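Local coordinates for protein toll (Drosophila melanogaster, PDB 4LXR) that binds the cleaved cytokine Spätzle C-106 through its leucine-rich-repeat ectodomain and activates the Toll pathway in dorsal-ventral patterning and antifungal immunity, at residues R134-P139 and L154-E159; K126-T131 and N141-M146; H164-L169 and I175-N180; V75-C80 and T86-I91. All blocks are in the same frame, centred on the assembly; numbering follows the deposited sequence.

Contact 1 (R134-P139 and L154-E159); sequences RLTHIP and LRANIE. With NAG (2-acetamido-2-deoxy-beta-D-glucopyranose), chain I.
Thr136 and Ala156 bring the two backbones to their closest approach, with 6.8 Å between CA atoms: an irregular loop here runs beside the end of strand 151-155 and the turn that follows it. The gap is too wide for direct pairing of the main chains, and three waters bridge it. One is hydrogen-bonded to Thr136 N and Ala156 O, a second to Thr136 O and the same Ala156 O, so that this carbonyl is held from two waters. The third accepts from Asn157 ND2 (2.8 Å) and also binds Arg134 O.

Beside this polar seam the side chains make a small apolar one. Ala156 CB points at the loop and is met by Thr136 CG2 at 3.8 Å and by Ile138 CD1 at the same distance; the small methyl lets both come close. Leu154 and Asn157 occupy the last leucine and the asparagine positions of the LxxLxLxxN signature of a leucine-rich repeat, and the contact joins the loop of one solenoid turn to the strand end of the next. Ile138 carries its CG1 branch opposite the carbonyl carbon (chi1 -60°), and the extended chain beyond ends in CD1, which reaches Ile158 CD1 at 3.6 Å. The two isoleucines cross nearly at a right angle, methyl against methyl. Thr136 divides its branches by polarity: CG2 faces Ala156, while OG1 bonds to Asn113. On the outer side, His137 CB lies 3.5 Å from O5 of an N-acetylglucosamine. Arg155, turned away from the loop, forms a salt bridge with Asp55 of Spätzle.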
# COMPACT_ATOMS: atom_id res chain seq x y z
N ARG A 134 3.75 -38.97 -14.21
CA ARG A 134 3.54 -40.41 -14.22
C ARG A 134 4.84 -41.11 -13.83
O ARG A 134 5.92 -40.61 -14.14
CB ARG A 134 3.16 -40.88 -15.62
CG ARG A 134 1.78 -40.51 -16.08
CD ARG A 134 0.75 -41.58 -15.71
NE ARG A 134 0.52 -41.66 -14.27
CZ ARG A 134 -0.13 -40.73 -13.57
NH1 ARG A 134 -0.59 -39.65 -14.19
NH2 ARG A 134 -0.29 -40.87 -12.26
N LEU A 135 4.74 -42.23 -13.13
CA LEU A 135 5.89 -43.13 -13.00
C LEU A 135 6.26 -43.53 -14.42
O LEU A 135 5.44 -44.05 -15.17
CB LEU A 135 5.55 -44.35 -12.14
CG LEU A 135 6.61 -45.49 -12.14
CD1 LEU A 135 7.96 -45.02 -11.61
CD2 LEU A 135 6.11 -46.66 -11.34
N THR A 136 7.50 -43.27 -14.81
CA THR A 136 7.91 -43.46 -16.19
C THR A 136 9.42 -43.70 -16.26
O THR A 136 10.17 -43.46 -15.29
CB THR A 136 7.53 -42.21 -17.04
OG1 THR A 136 7.38 -42.58 -18.41
CG2 THR A 136 8.59 -41.13 -16.92
N HIS A 137 9.88 -44.17 -17.41
CA HIS A 137 11.30 -44.42 -17.60
C HIS A 137 11.74 -43.78 -18.88
O HIS A 137 11.14 -44.02 -19.94
CB HIS A 137 11.60 -45.92 -17.70
CG HIS A 137 13.06 -46.21 -17.90
ND1 HIS A 137 13.58 -46.62 -19.11
CD2 HIS A 137 14.11 -46.12 -17.05
CE1 HIS A 137 14.88 -46.80 -18.99
NE2 HIS A 137 15.23 -46.50 -17.75
N ILE A 138 12.77 -42.95 -18.81
CA ILE A 138 13.34 -42.37 -20.04
C ILE A 138 14.54 -43.20 -20.51
O ILE A 138 15.51 -43.36 -19.77
CB ILE A 138 13.74 -40.92 -19.82
CG1 ILE A 138 12.49 -40.10 -19.42
CG2 ILE A 138 14.40 -40.33 -21.08
CD1 ILE A 138 12.85 -38.75 -18.99
N PRO A 139 14.47 -43.77 -21.73
CA PRO A 139 15.59 -44.60 -22.22
C PRO A 139 16.72 -43.70 -22.66
O PRO A 139 16.48 -42.64 -23.25
CB PRO A 139 14.99 -45.32 -23.44
CG PRO A 139 13.97 -44.39 -23.96
CD PRO A 139 13.38 -43.70 -22.72
N LEU A 154 14.14 -31.95 -18.86
CA LEU A 154 13.51 -33.24 -18.64
C LEU A 154 13.05 -33.23 -17.23
O LEU A 154 13.81 -32.93 -16.31
CB LEU A 154 14.49 -34.42 -18.85
CG LEU A 154 15.04 -34.60 -20.26
CD1 LEU A 154 16.09 -35.72 -20.28
CD2 LEU A 154 13.90 -34.93 -21.19
N ARG A 155 11.79 -33.58 -17.04
CA ARG A 155 11.24 -33.63 -15.71
C ARG A 155 10.37 -34.85 -15.60
O ARG A 155 9.25 -34.86 -16.10
CB ARG A 155 10.41 -32.38 -15.41
CG ARG A 155 10.03 -32.33 -13.96
CD ARG A 155 9.29 -31.11 -13.56
NE ARG A 155 10.04 -29.85 -13.56
CZ ARG A 155 9.62 -28.81 -12.84
NH1 ARG A 155 8.55 -28.97 -12.09
NH2 ARG A 155 10.26 -27.64 -12.84
N ALA A 156 10.87 -35.89 -14.94
CA ALA A 156 10.15 -37.14 -14.89
C ALA A 156 10.52 -38.02 -13.70
O ALA A 156 10.61 -39.25 -13.84
CB ALA A 156 10.37 -37.90 -16.19
N ASN A 157 10.72 -37.40 -12.53
CA ASN A 157 11.20 -38.10 -11.33
C ASN A 157 12.42 -38.99 -11.62
O ASN A 157 12.50 -40.12 -11.14
CB ASN A 157 10.07 -38.89 -10.64
CG ASN A 157 9.10 -37.95 -9.90
OD1 ASN A 157 9.37 -37.53 -8.78
ND2 ASN A 157 8.00 -37.56 -10.57
N ILE A 158 13.34 -38.44 -12.41
CA ILE A 158 14.50 -39.19 -12.86
C ILE A 158 15.49 -39.45 -11.73
O ILE A 158 16.04 -38.52 -11.13
CB ILE A 158 15.19 -38.49 -14.01
CG1 ILE A 158 14.18 -38.26 -15.13
CG2 ILE A 158 16.36 -39.38 -14.52
CD1 ILE A 158 14.66 -37.29 -16.22
N GLU A 159 15.68 -40.73 -11.44
CA GLU A 159 16.63 -41.21 -10.42
C GLU A 159 18.08 -41.23 -10.89
O GLU A 159 19.00 -41.04 -10.10
CB GLU A 159 16.22 -42.61 -9.94
CG GLU A 159 14.85 -42.58 -9.24
CD GLU A 159 14.24 -43.95 -8.98
OE1 GLU A 159 13.65 -44.13 -7.89
OE2 GLU A 159 14.33 -44.84 -9.85
C1 NAG I . 8.71 -48.07 -18.67
C2 NAG I . 7.48 -48.94 -18.40
C3 NAG I . 7.66 -49.78 -17.13
C4 NAG I . 9.01 -50.49 -17.10
C5 NAG I . 10.14 -49.50 -17.39
C6 NAG I . 11.49 -50.16 -17.46
C7 NAG I . 5.23 -48.21 -19.09
C8 NAG I . 5.29 -49.28 -20.14
N2 NAG I . 6.29 -48.11 -18.29
O3 NAG I . 6.62 -50.74 -17.05
O4 NAG I . 9.23 -51.06 -15.81
O5 NAG I . 9.90 -48.88 -18.66
O6 NAG I . 12.03 -50.16 -18.78
O7 NAG I . 4.25 -47.47 -18.96
O HOH W 1 7.40 -38.32 -13.22
O HOH W 2 8.96 -41.41 -12.80
O HOH W 3 11.89 -41.56 -14.69

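Contact 2 (K126-T131 and N141-M146); sequences KRFRFT and NLLTDM
The Phe128 ring meets two successive leucines of the turn, Leu142 and Leu143, and these three buried side chains carry most of the contact. Phe128 sends its ring away from its own backbone N (chi1 169°), inward from the strand, and one long side of the ring does the touching: CE2 stands 4.3 Å from Leu142 CD2, and CD2 stands 4.2 Å from Leu143 CD2. Both methyls approach obliquely.

The two leucines arrive by different routes. Leu142 has its CB already facing the strand. Leu143 starts more to one side, and its CG, set opposite its carbonyl carbon (chi1 -60°), swings CD2 back to the ring. Leucine, with two methyls at the end of a short stem, suits this place because each can offer one methyl to the same flat neighbour. The turn that presents them is braced by Thr144, whose OG1 reaches Asn141 O at 2.7 Å while its N bonds to the same oxygen from the same face at 3.2 Å, closing a type I turn. A type II turn follows, with Asp145 in the left-handed region.

On the strand's other face Arg129 NH1 donates almost straight to Thr131 OG1 (3.2 Å, 168°), in the guanidinium plane, and also pairs with Glu106; Arg127 bonds to both Spätzle chains. Phe128 and Phe130 fill positions taken by leucines in the repeat consensus. Strand 127-131 lies between strands 102-106 and 151-155, its phenylalanines facing the solenoid core, where Leu149 also touches Phe128 and Leu152 touches Leu143.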
# COMPACT_ATOMS: atom_id res chain seq x y z
N LYS A 126 15.93 -27.03 -31.63
CA LYS A 126 16.89 -26.34 -30.79
C LYS A 126 16.51 -26.49 -29.34
O LYS A 126 17.33 -26.35 -28.44
CB LYS A 126 17.00 -24.85 -31.16
CG LYS A 126 17.95 -24.59 -32.32
CD LYS A 126 17.29 -23.77 -33.40
CE LYS A 126 18.28 -23.47 -34.53
NZ LYS A 126 17.58 -23.20 -35.83
N ARG A 127 15.25 -26.80 -29.10
CA ARG A 127 14.76 -26.79 -27.74
C ARG A 127 13.74 -27.89 -27.56
O ARG A 127 12.83 -28.04 -28.36
CB ARG A 127 14.15 -25.41 -27.39
CG ARG A 127 13.65 -25.34 -25.94
CD ARG A 127 13.46 -23.91 -25.39
NE ARG A 127 13.25 -23.96 -23.95
CZ ARG A 127 13.10 -22.90 -23.16
NH1 ARG A 127 13.11 -21.67 -23.68
NH2 ARG A 127 12.92 -23.07 -21.85
N PHE A 128 13.88 -28.67 -26.50
CA PHE A 128 12.94 -29.76 -26.27
C PHE A 128 12.68 -29.85 -24.79
O PHE A 128 13.61 -29.76 -24.01
CB PHE A 128 13.53 -31.08 -26.81
CG PHE A 128 12.76 -32.31 -26.39
CD1 PHE A 128 11.48 -32.56 -26.89
CD2 PHE A 128 13.33 -33.24 -25.51
CE1 PHE A 128 10.77 -33.71 -26.52
CE2 PHE A 128 12.63 -34.41 -25.14
CZ PHE A 128 11.34 -34.64 -25.63
N ARG A 129 11.41 -30.04 -24.42
CA ARG A 129 11.06 -30.25 -23.02
C ARG A 129 10.11 -31.43 -22.89
O ARG A 129 9.13 -31.53 -23.62
CB ARG A 129 10.40 -29.01 -22.39
CG ARG A 129 9.67 -29.36 -21.07
CD ARG A 129 9.55 -28.16 -20.10
NE ARG A 129 8.53 -27.19 -20.49
CZ ARG A 129 7.22 -27.28 -20.22
NH1 ARG A 129 6.71 -28.33 -19.57
NH2 ARG A 129 6.41 -26.30 -20.62
N PHE A 130 10.41 -32.32 -21.95
CA PHE A 130 9.52 -33.43 -21.66
C PHE A 130 9.19 -33.40 -20.18
O PHE A 130 10.09 -33.39 -19.32
CB PHE A 130 10.18 -34.78 -22.01
CG PHE A 130 9.33 -35.98 -21.69
CD1 PHE A 130 8.04 -36.08 -22.20
CD2 PHE A 130 9.82 -36.99 -20.90
CE1 PHE A 130 7.23 -37.18 -21.91
CE2 PHE A 130 9.03 -38.12 -20.60
CZ PHE A 130 7.73 -38.22 -21.11
N THR A 131 7.91 -33.44 -19.86
CA THR A 131 7.49 -33.21 -18.48
C THR A 131 6.33 -34.12 -18.16
O THR A 131 5.34 -34.17 -18.91
CB THR A 131 7.07 -31.74 -18.30
OG1 THR A 131 8.23 -30.90 -18.40
CG2 THR A 131 6.39 -31.51 -16.94
N ASN A 141 18.87 -43.72 -24.94
CA ASN A 141 19.03 -43.37 -26.34
C ASN A 141 17.99 -42.37 -26.87
O ASN A 141 17.93 -42.12 -28.08
CB ASN A 141 19.08 -44.62 -27.23
CG ASN A 141 17.72 -45.25 -27.42
OD1 ASN A 141 16.77 -45.01 -26.65
ND2 ASN A 141 17.62 -46.09 -28.45
N LEU A 142 17.17 -41.81 -25.98
CA LEU A 142 16.11 -40.86 -26.38
C LEU A 142 16.61 -39.77 -27.34
O LEU A 142 15.98 -39.47 -28.36
CB LEU A 142 15.43 -40.23 -25.15
CG LEU A 142 14.33 -39.20 -25.48
CD1 LEU A 142 13.15 -39.85 -26.23
CD2 LEU A 142 13.84 -38.43 -24.25
N LEU A 143 17.79 -39.22 -27.04
CA LEU A 143 18.26 -38.00 -27.72
C LEU A 143 19.34 -38.30 -28.74
O LEU A 143 20.22 -37.47 -29.02
CB LEU A 143 18.75 -36.97 -26.69
CG LEU A 143 17.65 -36.52 -25.68
CD1 LEU A 143 18.26 -35.68 -24.57
CD2 LEU A 143 16.54 -35.76 -26.39
N THR A 144 19.26 -39.49 -29.32
CA THR A 144 20.15 -39.87 -30.39
C THR A 144 20.02 -38.89 -31.55
O THR A 144 18.92 -38.60 -31.98
CB THR A 144 19.83 -41.30 -30.89
OG1 THR A 144 20.02 -42.21 -29.80
CG2 THR A 144 20.72 -41.69 -32.10
N ASP A 145 21.16 -38.40 -32.03
CA ASP A 145 21.24 -37.51 -33.18
C ASP A 145 20.62 -36.13 -32.97
O ASP A 145 20.39 -35.41 -33.95
CB ASP A 145 20.62 -38.14 -34.44
CG ASP A 145 21.32 -39.43 -34.86
OD1 ASP A 145 22.51 -39.63 -34.51
OD2 ASP A 145 20.65 -40.25 -35.53
N MET A 146 20.35 -35.73 -31.72
CA MET A 146 19.79 -34.40 -31.48
C MET A 146 20.93 -33.38 -31.44
O MET A 146 21.10 -32.68 -30.43
CB MET A 146 18.97 -34.35 -30.18
CG MET A 146 17.75 -35.28 -30.16
SD MET A 146 16.48 -34.82 -31.36
CE MET A 146 15.77 -33.37 -30.59

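Contact 3 (H164-L169 and I175-N180); sequences HLFDDL and IEFGSN
Phe166 and Phe177 meet edge against edge inside the solenoid, where the convex-side loop of one leucine-rich repeat faces the strand end of the next. Ile175 and Phe177 stand in the second and third leucine positions of the LxxLxL strand signature.

From CB the Phe166 side chain leaves opposite its carbonyl carbon (chi1 -52°), which aims the ring at the strand. CB and CG carry the ring inward without meeting the strand themselves. Farther out, CE1 lies 4.1 Å from Ile175 CD1, which comes obliquely, and 3.9 Å from Phe177 CE2. The tip, CZ, makes the nearest approach of all, 3.7 Å from Phe177 CE2. Each ring receives the other near its own plane, at the rim, so neither face is stacked by its partner. Leu165 CD2 instead lies over one face of Phe166, toward the rim, and Ile175 CG2 sits over the centre of Phe177, 3.5 Å above it. Long flat rings suit this place because they span the interior from both walls; Ile189 and Met193 also touch Phe166, and Leu152 and Leu154 touch Phe177.

At the strand end polar side chains turn back on the main chain. Glu176 OE2 takes the bond from Gly178 N, while its OE1 bonds to Tyr64 of Spätzle. Asn180 ND2 donates to Phe177 O at 2.7 Å, arriving from well above the carbonyl plane (59° out of it) yet close to the plane of its own amide.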
# COMPACT_ATOMS: atom_id res chain seq x y z
N HIS A 164 25.27 -42.07 -21.64
CA HIS A 164 25.15 -42.07 -23.09
C HIS A 164 23.99 -41.24 -23.64
O HIS A 164 23.87 -41.05 -24.85
CB HIS A 164 25.23 -43.50 -23.70
CG HIS A 164 24.01 -44.36 -23.49
ND1 HIS A 164 23.94 -45.33 -22.51
CD2 HIS A 164 22.86 -44.45 -24.20
CE1 HIS A 164 22.78 -45.96 -22.59
NE2 HIS A 164 22.10 -45.44 -23.61
N LEU A 165 23.17 -40.69 -22.73
CA LEU A 165 22.08 -39.80 -23.12
C LEU A 165 22.67 -38.58 -23.78
O LEU A 165 22.09 -38.03 -24.72
CB LEU A 165 21.24 -39.38 -21.90
CG LEU A 165 20.06 -38.41 -22.17
CD1 LEU A 165 18.82 -39.11 -22.78
CD2 LEU A 165 19.68 -37.70 -20.91
N PHE A 166 23.86 -38.19 -23.31
CA PHE A 166 24.53 -36.98 -23.77
C PHE A 166 25.44 -37.12 -24.98
O PHE A 166 26.05 -36.13 -25.41
CB PHE A 166 25.31 -36.36 -22.59
CG PHE A 166 24.47 -36.16 -21.36
CD1 PHE A 166 23.72 -35.00 -21.19
CD2 PHE A 166 24.40 -37.14 -20.38
CE1 PHE A 166 22.93 -34.82 -20.07
CE2 PHE A 166 23.61 -36.96 -19.25
CZ PHE A 166 22.87 -35.78 -19.10
N ASP A 167 25.51 -38.33 -25.54
CA ASP A 167 26.42 -38.64 -26.66
C ASP A 167 26.37 -37.63 -27.81
O ASP A 167 27.39 -37.22 -28.33
CB ASP A 167 26.15 -40.06 -27.22
CG ASP A 167 26.97 -41.17 -26.52
OD1 ASP A 167 27.57 -40.89 -25.46
OD2 ASP A 167 27.01 -42.32 -27.03
N ASP A 168 25.17 -37.22 -28.22
CA ASP A 168 25.05 -36.40 -29.44
C ASP A 168 24.69 -34.92 -29.18
O ASP A 168 24.33 -34.17 -30.11
CB ASP A 168 24.05 -37.05 -30.40
CG ASP A 168 24.49 -38.44 -30.85
OD1 ASP A 168 25.71 -38.64 -31.06
OD2 ASP A 168 23.64 -39.34 -30.97
N LEU A 169 24.80 -34.49 -27.93
CA LEU A 169 24.34 -33.15 -27.55
C LEU A 169 25.47 -32.11 -27.62
O LEU A 169 25.74 -31.40 -26.65
CB LEU A 169 23.71 -33.19 -26.16
CG LEU A 169 22.66 -34.29 -26.03
CD1 LEU A 169 22.01 -34.26 -24.66
CD2 LEU A 169 21.63 -34.19 -27.14
N ILE A 175 20.93 -27.06 -19.56
CA ILE A 175 20.31 -28.27 -19.05
C ILE A 175 19.41 -27.85 -17.92
O ILE A 175 19.84 -27.14 -17.00
CB ILE A 175 21.36 -29.24 -18.46
CG1 ILE A 175 21.98 -30.08 -19.58
CG2 ILE A 175 20.71 -30.16 -17.42
CD1 ILE A 175 23.29 -30.83 -19.17
N GLU A 176 18.16 -28.27 -17.99
CA GLU A 176 17.23 -28.04 -16.92
C GLU A 176 16.75 -29.41 -16.44
O GLU A 176 15.86 -30.01 -17.05
CB GLU A 176 16.05 -27.16 -17.41
CG GLU A 176 14.93 -26.94 -16.34
CD GLU A 176 15.48 -26.41 -15.01
OE1 GLU A 176 15.42 -25.17 -14.78
OE2 GLU A 176 16.01 -27.23 -14.21
N PHE A 177 17.38 -29.92 -15.38
CA PHE A 177 16.96 -31.20 -14.78
C PHE A 177 16.40 -30.98 -13.39
O PHE A 177 16.33 -31.91 -12.59
CB PHE A 177 18.14 -32.19 -14.68
CG PHE A 177 18.60 -32.73 -16.01
CD1 PHE A 177 17.79 -32.60 -17.14
CD2 PHE A 177 19.83 -33.37 -16.13
CE1 PHE A 177 18.20 -33.09 -18.39
CE2 PHE A 177 20.27 -33.86 -17.39
CZ PHE A 177 19.44 -33.75 -18.52
N GLY A 178 16.01 -29.73 -13.12
CA GLY A 178 15.44 -29.39 -11.83
C GLY A 178 14.21 -30.24 -11.54
O GLY A 178 13.47 -30.61 -12.45
N SER A 179 14.04 -30.59 -10.27
CA SER A 179 12.86 -31.29 -9.77
C SER A 179 12.77 -32.73 -10.26
O SER A 179 11.73 -33.19 -10.75
CB SER A 179 11.57 -30.51 -10.07
OG SER A 179 10.58 -30.86 -9.12
N ASN A 180 13.86 -33.45 -10.10
CA ASN A 180 13.89 -34.86 -10.41
C ASN A 180 14.30 -35.58 -9.16
O ASN A 180 14.04 -35.10 -8.05
CB ASN A 180 14.81 -35.15 -11.60
CG ASN A 180 14.15 -34.85 -12.93
OD1 ASN A 180 13.25 -35.57 -13.37
ND2 ASN A 180 14.57 -33.75 -13.58

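Contact 4 (V75-C80 and T86-I91); sequences VQMRRC and TPIASI
Met77 contributes more buried surface to this contact than any other residue, and its thioether is laid against two isoleucines, Ile88 and Ile91, of the segment that follows. The backbones stay well apart, with 10.1 Å between the CA atoms of Met77 and Ile88, so a long side chain is needed to close the distance. Methionine provides it: the chain runs out straight through chi2 and then bends at SD (chi3 82°). The sulfur meets Ile88 CG2 at 3.7 Å, and the bend carries CE to Ile91 CG2, 4.3 Å away. Met77 and Ile88 slide past one another in opposite directions.

Ile88 and Ile91 are three residues apart, so both face the strand, and in each the methyl branch CG2 does the touching. Beta-branched isoleucine suits the place because CG2 branches directly from CB and so lies near the backbone, facing Met77. Phe105 of strand 102-106 touches both Met77 and Ile88, adding an aromatic wall to this buried core. On the opposite side of the strand Arg78 forms a salt bridge with Glu48 of Spätzle. Just beyond the strand, Cys80 is joined by a disulfide to Cys52, fastening the strand end to its neighbour 47-52.

A strand of the concave side turning its inward residues onto a short helical segment across the core is consistent with a leucine-rich-repeat-like coil, here near the N-terminal end of the Toll ectodomain.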
# COMPACT_ATOMS: atom_id res chain seq x y z
N VAL A 75 6.01 -25.54 -30.65
CA VAL A 75 4.87 -26.44 -30.53
C VAL A 75 4.80 -26.90 -29.10
O VAL A 75 5.78 -27.41 -28.57
CB VAL A 75 4.98 -27.68 -31.41
CG1 VAL A 75 3.80 -28.62 -31.15
CG2 VAL A 75 5.05 -27.30 -32.86
N GLN A 76 3.65 -26.70 -28.48
CA GLN A 76 3.47 -27.13 -27.10
C GLN A 76 2.31 -28.11 -27.04
O GLN A 76 1.20 -27.76 -27.41
CB GLN A 76 3.19 -25.94 -26.19
CG GLN A 76 3.01 -26.31 -24.72
CD GLN A 76 2.81 -25.10 -23.83
OE1 GLN A 76 1.73 -24.52 -23.77
NE2 GLN A 76 3.87 -24.71 -23.13
N MET A 77 2.59 -29.32 -26.57
CA MET A 77 1.58 -30.38 -26.51
C MET A 77 1.34 -30.69 -25.04
O MET A 77 2.28 -30.94 -24.31
CB MET A 77 2.03 -31.63 -27.27
CG MET A 77 2.14 -31.44 -28.78
SD MET A 77 2.78 -32.89 -29.67
CE MET A 77 1.25 -33.84 -29.78
N ARG A 78 0.08 -30.68 -24.61
CA ARG A 78 -0.25 -30.84 -23.21
C ARG A 78 -1.29 -31.93 -23.00
O ARG A 78 -2.37 -31.91 -23.62
CB ARG A 78 -0.79 -29.52 -22.63
CG ARG A 78 0.29 -28.46 -22.43
CD ARG A 78 -0.28 -27.12 -21.95
NE ARG A 78 -0.80 -27.15 -20.59
CZ ARG A 78 -1.54 -26.19 -20.05
NH1 ARG A 78 -1.83 -25.10 -20.76
NH2 ARG A 78 -1.98 -26.29 -18.80
N ARG A 79 -0.98 -32.85 -22.09
CA ARG A 79 -1.89 -33.95 -21.70
C ARG A 79 -2.14 -34.94 -22.85
O ARG A 79 -3.12 -35.69 -22.84
CB ARG A 79 -3.22 -33.40 -21.14
CG ARG A 79 -3.05 -32.20 -20.24
CD ARG A 79 -4.37 -31.71 -19.65
NE ARG A 79 -4.67 -32.37 -18.39
CZ ARG A 79 -5.31 -31.79 -17.37
NH1 ARG A 79 -5.54 -32.46 -16.25
NH2 ARG A 79 -5.73 -30.53 -17.48
N CYS A 80 -1.24 -34.95 -23.82
CA CYS A 80 -1.40 -35.85 -24.96
C CYS A 80 -0.76 -37.20 -24.69
O CYS A 80 0.13 -37.30 -23.84
CB CYS A 80 -0.82 -35.22 -26.24
SG CYS A 80 -1.61 -33.59 -26.65
N THR A 86 4.77 -44.52 -33.46
CA THR A 86 4.69 -43.49 -34.48
C THR A 86 5.46 -42.24 -34.00
O THR A 86 5.35 -41.86 -32.84
CB THR A 86 3.21 -43.12 -34.71
OG1 THR A 86 2.54 -44.23 -35.32
CG2 THR A 86 3.06 -41.88 -35.57
N PRO A 87 6.25 -41.61 -34.88
CA PRO A 87 6.94 -40.38 -34.47
C PRO A 87 5.95 -39.22 -34.18
O PRO A 87 4.90 -39.14 -34.82
CB PRO A 87 7.81 -40.04 -35.68
CG PRO A 87 8.07 -41.47 -36.36
CD PRO A 87 6.75 -42.17 -36.16
N ILE A 88 6.29 -38.35 -33.23
CA ILE A 88 5.46 -37.17 -32.93
C ILE A 88 5.44 -36.30 -34.17
O ILE A 88 4.45 -35.63 -34.44
CB ILE A 88 5.97 -36.40 -31.68
CG1 ILE A 88 5.77 -37.25 -30.42
CG2 ILE A 88 5.24 -35.03 -31.47
CD1 ILE A 88 6.59 -36.79 -29.20
N ALA A 89 6.51 -36.38 -34.97
CA ALA A 89 6.60 -35.61 -36.22
C ALA A 89 5.42 -35.91 -37.15
O ALA A 89 4.99 -35.05 -37.91
CB ALA A 89 7.92 -35.87 -36.94
N SER A 90 4.90 -37.14 -37.09
CA SER A 90 3.74 -37.51 -37.90
C SER A 90 2.46 -36.77 -37.49
O SER A 90 1.64 -36.43 -38.34
CB SER A 90 3.54 -39.02 -37.88
OG SER A 90 4.56 -39.66 -38.63
N ILE A 91 2.27 -36.53 -36.20
CA ILE A 91 1.16 -35.67 -35.77
C ILE A 91 1.36 -34.25 -36.32
O ILE A 91 0.44 -33.66 -36.90
CB ILE A 91 1.01 -35.63 -34.24
CG1 ILE A 91 0.50 -36.98 -33.73
CG2 ILE A 91 0.06 -34.51 -33.82
CD1 ILE A 91 0.94 -37.30 -32.33

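In the fold
All four contacts lie in turns near the N-terminal end of the Toll solenoid, and each ties a strand of the concave side to a loop, turn or helix. Contacts 1 and 2 interleave along the chain, with centres about 13 Å apart; Arg155 N bonds to Phe130 O between their strands. Contact 3 follows contact 1, with centres about 12 Å apart, where Asn180 OD1 takes Ala156 N at 2.9 Å and ND2 reaches Leu154 O. Contacts 2 and 3 are closer, about 9 Å between centres, joined by Asp145 N to Asp168 OD2. Contact 4 is farther from contact 3, their centres about 21 Å apart. Strand residues of all four also reach Spätzle.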